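Periplasmic binding protein (Pseudomonas aeruginosa, PDB 2R79) binds heme in the periplasm and probably delivers it to a membrane transporter for uptake. Local coordinates at residues 119-124 against 247-252; 137-142 against 259-264. All coordinates share one frame; numbering follows the deposited sequence.

Interaction 1 (119-124 against 247-252)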
ATOM      1  N   LEU A 119      33.477   7.067 -17.042  1.00 25.15           N
ATOM      2  CA  LEU A 119      34.088   8.020 -16.134  1.00 28.15           C
ATOM      3  C   LEU A 119      33.342   8.107 -14.803  1.00 28.36           C
ATOM      4  O   LEU A 119      33.959   8.054 -13.740  1.00 29.36           O
ATOM      5  CB  LEU A 119      34.160   9.392 -16.814  1.00 27.35           C
ATOM      6  CG  LEU A 119      34.819  10.564 -16.095  1.00 30.19           C
ATOM      7  CD1 LEU A 119      36.225  10.190 -15.638  1.00 32.00           C
ATOM      8  CD2 LEU A 119      34.868  11.751 -17.056  1.00 31.69           C
ATOM      9  N   ASP A 120      32.020   8.235 -14.850  1.00 28.59           N
ATOM     10  CA  ASP A 120      31.248   8.317 -13.613  1.00 29.44           C
ATOM     11  C   ASP A 120      31.375   7.034 -12.798  1.00 27.11           C
ATOM     12  O   ASP A 120      31.431   7.068 -11.572  1.00 26.87           O
ATOM     13  CB  ASP A 120      29.762   8.563 -13.901  1.00 32.07           C
ATOM     14  CG  ASP A 120      29.504   9.906 -14.547  1.00 38.28           C
ATOM     15  OD1 ASP A 120      30.135  10.899 -14.126  1.00 43.08           O
ATOM     16  OD2 ASP A 120      28.658   9.975 -15.467  1.00 42.06           O
ATOM     17  N   TYR A 121      31.414   5.902 -13.490  1.00 25.32           N
ATOM     18  CA  TYR A 121      31.505   4.615 -12.825  1.00 25.83           C
ATOM     19  C   TYR A 121      32.798   4.498 -12.019  1.00 24.96           C
ATOM     20  O   TYR A 121      32.769   4.200 -10.828  1.00 23.19           O
ATOM     21  CB  TYR A 121      31.439   3.494 -13.858  1.00 25.96           C
ATOM     22  CG  TYR A 121      30.959   2.168 -13.313  1.00 26.30           C
ATOM     23  CD1 TYR A 121      29.601   1.931 -13.114  1.00 24.82           C
ATOM     24  CD2 TYR A 121      31.858   1.129 -13.049  1.00 27.00           C
ATOM     25  CE1 TYR A 121      29.143   0.692 -12.678  1.00 25.53           C
ATOM     26  CE2 TYR A 121      31.412  -0.117 -12.611  1.00 25.46           C
ATOM     27  CZ  TYR A 121      30.049  -0.327 -12.433  1.00 26.40           C
ATOM     28  OH  TYR A 121      29.585  -1.560 -12.048  1.00 23.10           O
ATOM     29  N   ARG A 122      33.931   4.748 -12.671  1.00 25.20           N
ATOM     30  CA  ARG A 122      35.221   4.651 -12.003  1.00 26.24           C
ATOM     31  C   ARG A 122      35.331   5.650 -10.858  1.00 26.96           C
ATOM     32  O   ARG A 122      35.955   5.368  -9.840  1.00 30.11           O
ATOM     33  CB  ARG A 122      36.353   4.843 -13.016  1.00 25.76           C
ATOM     34  CG  ARG A 122      36.228   3.906 -14.220  1.00 30.71           C
ATOM     35  CD  ARG A 122      37.548   3.676 -14.941  1.00 34.54           C
ATOM     36  NE  ARG A 122      38.324   4.903 -15.055  1.00 41.91           N
ATOM     37  CZ  ARG A 122      39.377   5.053 -15.853  1.00 44.44           C
ATOM     38  NH1 ARG A 122      39.782   4.052 -16.618  1.00 46.92           N
ATOM     39  NH2 ARG A 122      40.035   6.205 -15.874  1.00 47.70           N
ATOM     40  N   GLN A 123      34.698   6.805 -11.016  1.00 27.01           N
ATOM     41  CA  GLN A 123      34.719   7.834  -9.988  1.00 27.92           C
ATOM     42  C   GLN A 123      33.972   7.310  -8.764  1.00 28.24           C
ATOM     43  O   GLN A 123      34.398   7.518  -7.625  1.00 27.49           O
ATOM     44  CB  GLN A 123      34.034   9.101 -10.506  1.00 29.28           C
ATOM     45  CG  GLN A 123      34.196  10.325  -9.612  1.00 34.32           C
ATOM     46  CD  GLN A 123      35.574  10.959  -9.741  1.00 38.00           C
ATOM     47  OE1 GLN A 123      36.014  11.298 -10.848  1.00 35.91           O
ATOM     48  NE2 GLN A 123      36.258  11.126  -8.608  1.00 37.75           N
ATOM     49  N   ARG A 124      32.842   6.651  -9.013  1.00 26.32           N
ATOM     50  CA  ARG A 124      32.042   6.076  -7.946  1.00 24.59           C
ATOM     51  C   ARG A 124      32.891   5.044  -7.201  1.00 24.19           C
ATOM     52  O   ARG A 124      32.909   5.015  -5.972  1.00 23.45           O
ATOM     53  CB  ARG A 124      30.797   5.385  -8.521  1.00 26.15           C
ATOM     54  CG  ARG A 124      29.696   6.318  -9.024  1.00 27.70           C
ATOM     55  CD  ARG A 124      29.146   7.193  -7.907  1.00 28.60           C
ATOM     56  NE  ARG A 124      28.380   6.447  -6.908  1.00 32.18           N
ATOM     57  CZ  ARG A 124      27.165   5.937  -7.112  1.00 33.29           C
ATOM     58  NH1 ARG A 124      26.561   6.086  -8.286  1.00 33.49           N
ATOM     59  NH2 ARG A 124      26.546   5.284  -6.135  1.00 30.55           N
ATOM     60  N   ARG A 247      24.040  -0.451 -11.558  1.00 21.29           N
ATOM     61  CA  ARG A 247      23.534  -0.364 -10.191  1.00 19.59           C
ATOM     62  C   ARG A 247      24.511  -0.869  -9.139  1.00 20.05           C
ATOM     63  O   ARG A 247      24.268  -0.706  -7.948  1.00 21.03           O
ATOM     64  CB  ARG A 247      22.213  -1.126 -10.056  1.00 19.37           C
ATOM     65  CG  ARG A 247      21.022  -0.487 -10.770  1.00 18.01           C
ATOM     66  CD  ARG A 247      19.772  -1.340 -10.576  1.00 19.18           C
ATOM     67  NE  ARG A 247      19.959  -2.688 -11.115  1.00 20.52           N
ATOM     68  CZ  ARG A 247      19.502  -3.797 -10.543  1.00 19.71           C
ATOM     69  NH1 ARG A 247      18.821  -3.731  -9.407  1.00 18.46           N
ATOM     70  NH2 ARG A 247      19.747  -4.977 -11.098  1.00 18.55           N
ATOM     71  N   LEU A 248      25.615  -1.475  -9.564  1.00 21.13           N
ATOM     72  CA  LEU A 248      26.590  -1.994  -8.607  1.00 22.17           C
ATOM     73  C   LEU A 248      27.112  -0.946  -7.636  1.00 22.90           C
ATOM     74  O   LEU A 248      27.268  -1.228  -6.450  1.00 25.14           O
ATOM     75  CB  LEU A 248      27.760  -2.668  -9.333  1.00 20.18           C
ATOM     76  CG  LEU A 248      27.390  -4.035  -9.912  1.00 20.66           C
ATOM     77  CD1 LEU A 248      28.586  -4.650 -10.614  1.00 19.57           C
ATOM     78  CD2 LEU A 248      26.908  -4.951  -8.780  1.00 19.58           C
ATOM     79  N   PRO A 249      27.389   0.277  -8.114  1.00 23.51           N
ATOM     80  CA  PRO A 249      27.886   1.282  -7.171  1.00 23.53           C
ATOM     81  C   PRO A 249      26.936   1.493  -5.989  1.00 24.54           C
ATOM     82  O   PRO A 249      27.379   1.578  -4.842  1.00 27.25           O
ATOM     83  CB  PRO A 249      28.038   2.520  -8.044  1.00 23.08           C
ATOM     84  CG  PRO A 249      28.482   1.926  -9.344  1.00 21.26           C
ATOM     85  CD  PRO A 249      27.512   0.760  -9.500  1.00 22.86           C
ATOM     86  N   ASP A 250      25.635   1.569  -6.257  1.00 23.89           N
ATOM     87  CA  ASP A 250      24.676   1.746  -5.171  1.00 23.57           C
ATOM     88  C   ASP A 250      24.673   0.482  -4.329  1.00 21.93           C
ATOM     89  O   ASP A 250      24.522   0.541  -3.113  1.00 21.82           O
ATOM     90  CB  ASP A 250      23.268   2.011  -5.705  1.00 26.51           C
ATOM     91  CG  ASP A 250      23.156   3.343  -6.423  1.00 32.60           C
ATOM     92  OD1 ASP A 250      23.530   4.381  -5.832  1.00 33.02           O
ATOM     93  OD2 ASP A 250      22.689   3.356  -7.582  1.00 38.01           O
ATOM     94  N   GLY A 251      24.853  -0.660  -4.990  1.00 20.31           N
ATOM     95  CA  GLY A 251      24.887  -1.933  -4.292  1.00 20.95           C
ATOM     96  C   GLY A 251      26.083  -2.014  -3.357  1.00 19.92           C
ATOM     97  O   GLY A 251      25.965  -2.488  -2.230  1.00 22.69           O
ATOM     98  N   LEU A 252      27.235  -1.541  -3.820  1.00 18.20           N
ATOM     99  CA  LEU A 252      28.443  -1.548  -3.005  1.00 17.42           C
ATOM    100  C   LEU A 252      28.290  -0.660  -1.770  1.00 17.50           C
ATOM    101  O   LEU A 252      28.814  -0.980  -0.694  1.00 17.69           O
ATOM    102  CB  LEU A 252      29.647  -1.071  -3.827  1.00 15.48           C
ATOM    103  CG  LEU A 252      30.067  -1.914  -5.038  1.00 13.69           C
ATOM    104  CD1 LEU A 252      31.213  -1.233  -5.741  1.00 11.53           C
ATOM    105  CD2 LEU A 252      30.478  -3.309  -4.606  1.00 11.43           C
TER
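Y121 and R124 of helix 111-135 close on P249 from two directions, and the proline ring packs between the two side chains. The tight part lies on the buried side. There CE1 of Y121 comes to 3.6 Å from CD of P249, the two side chains crossing at about a right angle. The phenol OH reaches further, to 3.5 Å from CB of L248, and its hydrogen bond goes to the carbonyl of G245, two residues before R247. With CG anti to the backbone N (chi1 -156°), the Y121 ring is carried across to the second helix.

The R124 side is more open, the arginine and D250 both being partly exposed. Bends at chi2 and chi3 fold the arginine chain so that one guanidinium face lies on P249, with CZ 3.6 Å from P249 CB. A single salt bridge follows, NH2 of R124 to OD1 of D250 at 3.2 Å, near the guanidinium plane but from well above the carboxylate plane.

The segment axes run nearly parallel, 11° apart and 10.5 Å at closest approach. This is consistent with the long interdomain helix of class III periplasmic binding proteins, here packed against a C-terminal-domain helix.

Interaction 2 (137-142 against 259-264)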
ATOM      1  N   LYS A 137      40.245   1.855   9.425  1.00 40.63           N
ATOM      2  CA  LYS A 137      41.123   2.401  10.445  1.00 44.24           C
ATOM      3  C   LYS A 137      40.625   1.993  11.823  1.00 45.16           C
ATOM      4  O   LYS A 137      41.411   1.862  12.757  1.00 47.35           O
ATOM      5  CB  LYS A 137      41.193   3.928  10.339  1.00 46.07           C
ATOM      6  CG  LYS A 137      42.211   4.421   9.323  1.00 47.23           C
ATOM      7  CD  LYS A 137      43.612   3.967   9.713  1.00 48.47           C
ATOM      8  CE  LYS A 137      44.664   4.545   8.792  1.00 50.57           C
ATOM      9  NZ  LYS A 137      46.032   4.279   9.307  1.00 52.48           N
ATOM     10  N   SER A 138      39.317   1.786  11.946  1.00 44.63           N
ATOM     11  CA  SER A 138      38.740   1.380  13.221  1.00 44.85           C
ATOM     12  C   SER A 138      38.222  -0.071  13.202  1.00 44.42           C
ATOM     13  O   SER A 138      37.802  -0.595  14.236  1.00 45.68           O
ATOM     14  CB  SER A 138      37.600   2.326  13.611  1.00 45.25           C
ATOM     15  OG  SER A 138      36.444   2.086  12.828  1.00 47.27           O
ATOM     16  N   GLN A 139      38.252  -0.715  12.035  1.00 41.91           N
ATOM     17  CA  GLN A 139      37.778  -2.094  11.909  1.00 39.04           C
ATOM     18  C   GLN A 139      38.419  -2.814  10.727  1.00 38.36           C
ATOM     19  O   GLN A 139      38.472  -2.284   9.618  1.00 41.27           O
ATOM     20  CB  GLN A 139      36.255  -2.130  11.739  1.00 37.05           C
ATOM     21  CG  GLN A 139      35.695  -3.547  11.614  1.00 38.19           C
ATOM     22  CD  GLN A 139      34.265  -3.589  11.100  1.00 37.02           C
ATOM     23  OE1 GLN A 139      33.341  -3.102  11.750  1.00 37.97           O
ATOM     24  NE2 GLN A 139      34.080  -4.179   9.928  1.00 34.43           N
ATOM     25  N   PRO A 140      38.911  -4.039  10.948  1.00 36.72           N
ATOM     26  CA  PRO A 140      39.546  -4.816   9.877  1.00 34.51           C
ATOM     27  C   PRO A 140      38.513  -5.424   8.925  1.00 31.96           C
ATOM     28  O   PRO A 140      37.363  -5.650   9.306  1.00 31.64           O
ATOM     29  CB  PRO A 140      40.324  -5.875  10.649  1.00 34.34           C
ATOM     30  CG  PRO A 140      39.405  -6.157  11.800  1.00 36.82           C
ATOM     31  CD  PRO A 140      38.965  -4.766  12.230  1.00 36.17           C
ATOM     32  N   ALA A 141      38.929  -5.688   7.691  1.00 28.58           N
ATOM     33  CA  ALA A 141      38.043  -6.263   6.685  1.00 25.30           C
ATOM     34  C   ALA A 141      37.474  -7.606   7.147  1.00 24.04           C
ATOM     35  O   ALA A 141      38.213  -8.499   7.551  1.00 29.05           O
ATOM     36  CB  ALA A 141      38.796  -6.434   5.384  1.00 22.80           C
ATOM     37  N   PRO A 142      36.147  -7.769   7.083  1.00 22.34           N
ATOM     38  CA  PRO A 142      35.525  -9.027   7.512  1.00 19.35           C
ATOM     39  C   PRO A 142      35.562 -10.155   6.470  1.00 20.24           C
ATOM     40  O   PRO A 142      35.477  -9.904   5.261  1.00 20.15           O
ATOM     41  CB  PRO A 142      34.096  -8.599   7.813  1.00 18.03           C
ATOM     42  CG  PRO A 142      33.843  -7.589   6.713  1.00 17.41           C
ATOM     43  CD  PRO A 142      35.122  -6.765   6.734  1.00 19.29           C
ATOM     44  N   PHE A 259      28.985  -4.091   6.093  1.00 20.02           N
ATOM     45  CA  PHE A 259      30.280  -4.684   6.434  1.00 19.83           C
ATOM     46  C   PHE A 259      31.068  -3.869   7.469  1.00 21.97           C
ATOM     47  O   PHE A 259      31.874  -4.423   8.217  1.00 23.77           O
ATOM     48  CB  PHE A 259      31.123  -4.869   5.166  1.00 17.73           C
ATOM     49  CG  PHE A 259      30.596  -5.931   4.221  1.00 15.62           C
ATOM     50  CD1 PHE A 259      31.069  -6.010   2.917  1.00 15.92           C
ATOM     51  CD2 PHE A 259      29.641  -6.856   4.641  1.00 16.31           C
ATOM     52  CE1 PHE A 259      30.601  -6.992   2.037  1.00 15.49           C
ATOM     53  CE2 PHE A 259      29.165  -7.845   3.773  1.00 15.27           C
ATOM     54  CZ  PHE A 259      29.648  -7.911   2.469  1.00 17.08           C
ATOM     55  N   TYR A 260      30.842  -2.555   7.497  1.00 21.81           N
ATOM     56  CA  TYR A 260      31.507  -1.662   8.452  1.00 19.88           C
ATOM     57  C   TYR A 260      30.417  -0.837   9.116  1.00 20.73           C
ATOM     58  O   TYR A 260      30.292   0.356   8.859  1.00 19.84           O
ATOM     59  CB  TYR A 260      32.483  -0.722   7.743  1.00 17.08           C
ATOM     60  CG  TYR A 260      33.606  -1.424   7.042  1.00 15.09           C
ATOM     61  CD1 TYR A 260      33.447  -1.915   5.747  1.00 14.51           C
ATOM     62  CD2 TYR A 260      34.813  -1.669   7.700  1.00 15.68           C
ATOM     63  CE1 TYR A 260      34.463  -2.641   5.125  1.00 13.78           C
ATOM     64  CE2 TYR A 260      35.828  -2.390   7.090  1.00 14.51           C
ATOM     65  CZ  TYR A 260      35.648  -2.873   5.803  1.00 15.70           C
ATOM     66  OH  TYR A 260      36.659  -3.576   5.192  1.00 18.97           O
ATOM     67  N   PRO A 261      29.617  -1.465   9.987  1.00 23.35           N
ATOM     68  CA  PRO A 261      28.516  -0.799  10.692  1.00 25.22           C
ATOM     69  C   PRO A 261      28.885   0.407  11.550  1.00 27.98           C
ATOM     70  O   PRO A 261      28.024   1.222  11.867  1.00 29.73           O
ATOM     71  CB  PRO A 261      27.894  -1.932  11.507  1.00 22.50           C
ATOM     72  CG  PRO A 261      29.055  -2.824  11.786  1.00 22.43           C
ATOM     73  CD  PRO A 261      29.787  -2.848  10.468  1.00 22.53           C
ATOM     74  N   SER A 262      30.157   0.516  11.919  1.00 31.64           N
ATOM     75  CA  SER A 262      30.628   1.629  12.743  1.00 35.15           C
ATOM     76  C   SER A 262      31.159   2.793  11.925  1.00 36.49           C
ATOM     77  O   SER A 262      31.956   3.589  12.418  1.00 39.18           O
ATOM     78  CB  SER A 262      31.726   1.164  13.695  1.00 33.57           C
ATOM     79  OG  SER A 262      31.217   0.213  14.603  1.00 40.75           O
ATOM     80  N   ALA A 263      30.739   2.884  10.672  1.00 37.03           N
ATOM     81  CA  ALA A 263      31.173   3.981   9.820  1.00 37.88           C
ATOM     82  C   ALA A 263      29.923   4.637   9.264  1.00 39.41           C
ATOM     83  O   ALA A 263      28.932   3.952   9.008  1.00 40.19           O
ATOM     84  CB  ALA A 263      32.037   3.460   8.689  1.00 36.05           C
ATOM     85  N   LYS A 264      29.948   5.955   9.101  1.00 40.87           N
ATOM     86  CA  LYS A 264      28.794   6.647   8.542  1.00 41.88           C
ATOM     87  C   LYS A 264      28.707   6.154   7.099  1.00 40.61           C
ATOM     88  O   LYS A 264      29.649   6.315   6.328  1.00 40.22           O
ATOM     89  CB  LYS A 264      29.001   8.168   8.562  1.00 44.34           C
ATOM     90  CG  LYS A 264      27.726   8.959   8.266  1.00 48.59           C
ATOM     91  CD  LYS A 264      28.009  10.357   7.711  1.00 50.53           C
ATOM     92  CE  LYS A 264      28.832  11.208   8.665  1.00 52.43           C
ATOM     93  NZ  LYS A 264      29.093  12.571   8.105  1.00 53.65           N
TER
HETATM   94  O   HOH W   1      34.657   4.176  11.230  1.00 42.24           O
HETATM   95  O   HOH W   2      32.607  -0.674  11.425  1.00 22.26           O
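Q139 starts with CG anti to the backbone N (chi1 -179°) and stays extended through chi2, which carries its amide straight across to the end of helix 248-259. In Y260 CG is instead anti to the carbonyl carbon, and its ring crosses that amide obliquely. NE2 of Q139 donates to the carbonyl O of F259 at 2.8 Å with an N-H...O angle of 157°. The acceptor lies close to the amide plane and the donor in the carbonyl plane, so both flat groups are well oriented for the bond. The same NE2 is 3.4 Å from CD2 of Y260, with amide and ring planes only 15° apart.

The other end of the amide is held through water: OE1 of Q139 accepts from a water at 2.6 Å, and that water accepts in turn from the backbone N of S262. With both ends engaged, the rotation of the amide is well defined. A second water links OG of S138 to the carbonyl O of S262, to which it donates. Both bridges reach the type I turn from Y260 to A263.

Beyond the amide, P142 supplies apolar packing: its CD lies 4.0 Å from CZ of Y260, and its CG 4.1 Å from CB of F259. A141 packs against the phenol OH of Y260, its CA 3.4 Å from that oxygen, whose hydrogen bonds go to G172 and Q136.

Y260 is the first residue to leave helical geometry after helix 248-259, and its ring also packs on W131, I132 and A135 of helix 111-135. The opposing segment follows that same helix and leads into strand 143-150, so the contact joins the exits of two helices beside the start of a strand.

How the interactions relate
Both contacts bring together helices 111-135 and 248-259 or the loops that follow them: interaction 1 joins the helix bodies, interaction 2 the segments beyond their C-terminal ends. Their centres lie about 20 Å apart, and about 13 and 24 Å from the chain centre. Interaction 1 is the more buried, three of its five touching residues being buried and none exposed, against three of seven and one in interaction 2. Side-chain packing with one salt bridge at a partly exposed margin serves between the helices, whereas in interaction 2 proline-aromatic packing is joined by a side-chain-to-backbone hydrogen bond and two water bridges. Buried areas are similar, 254 and 295 Å², and both lie away from the heme-binding residues.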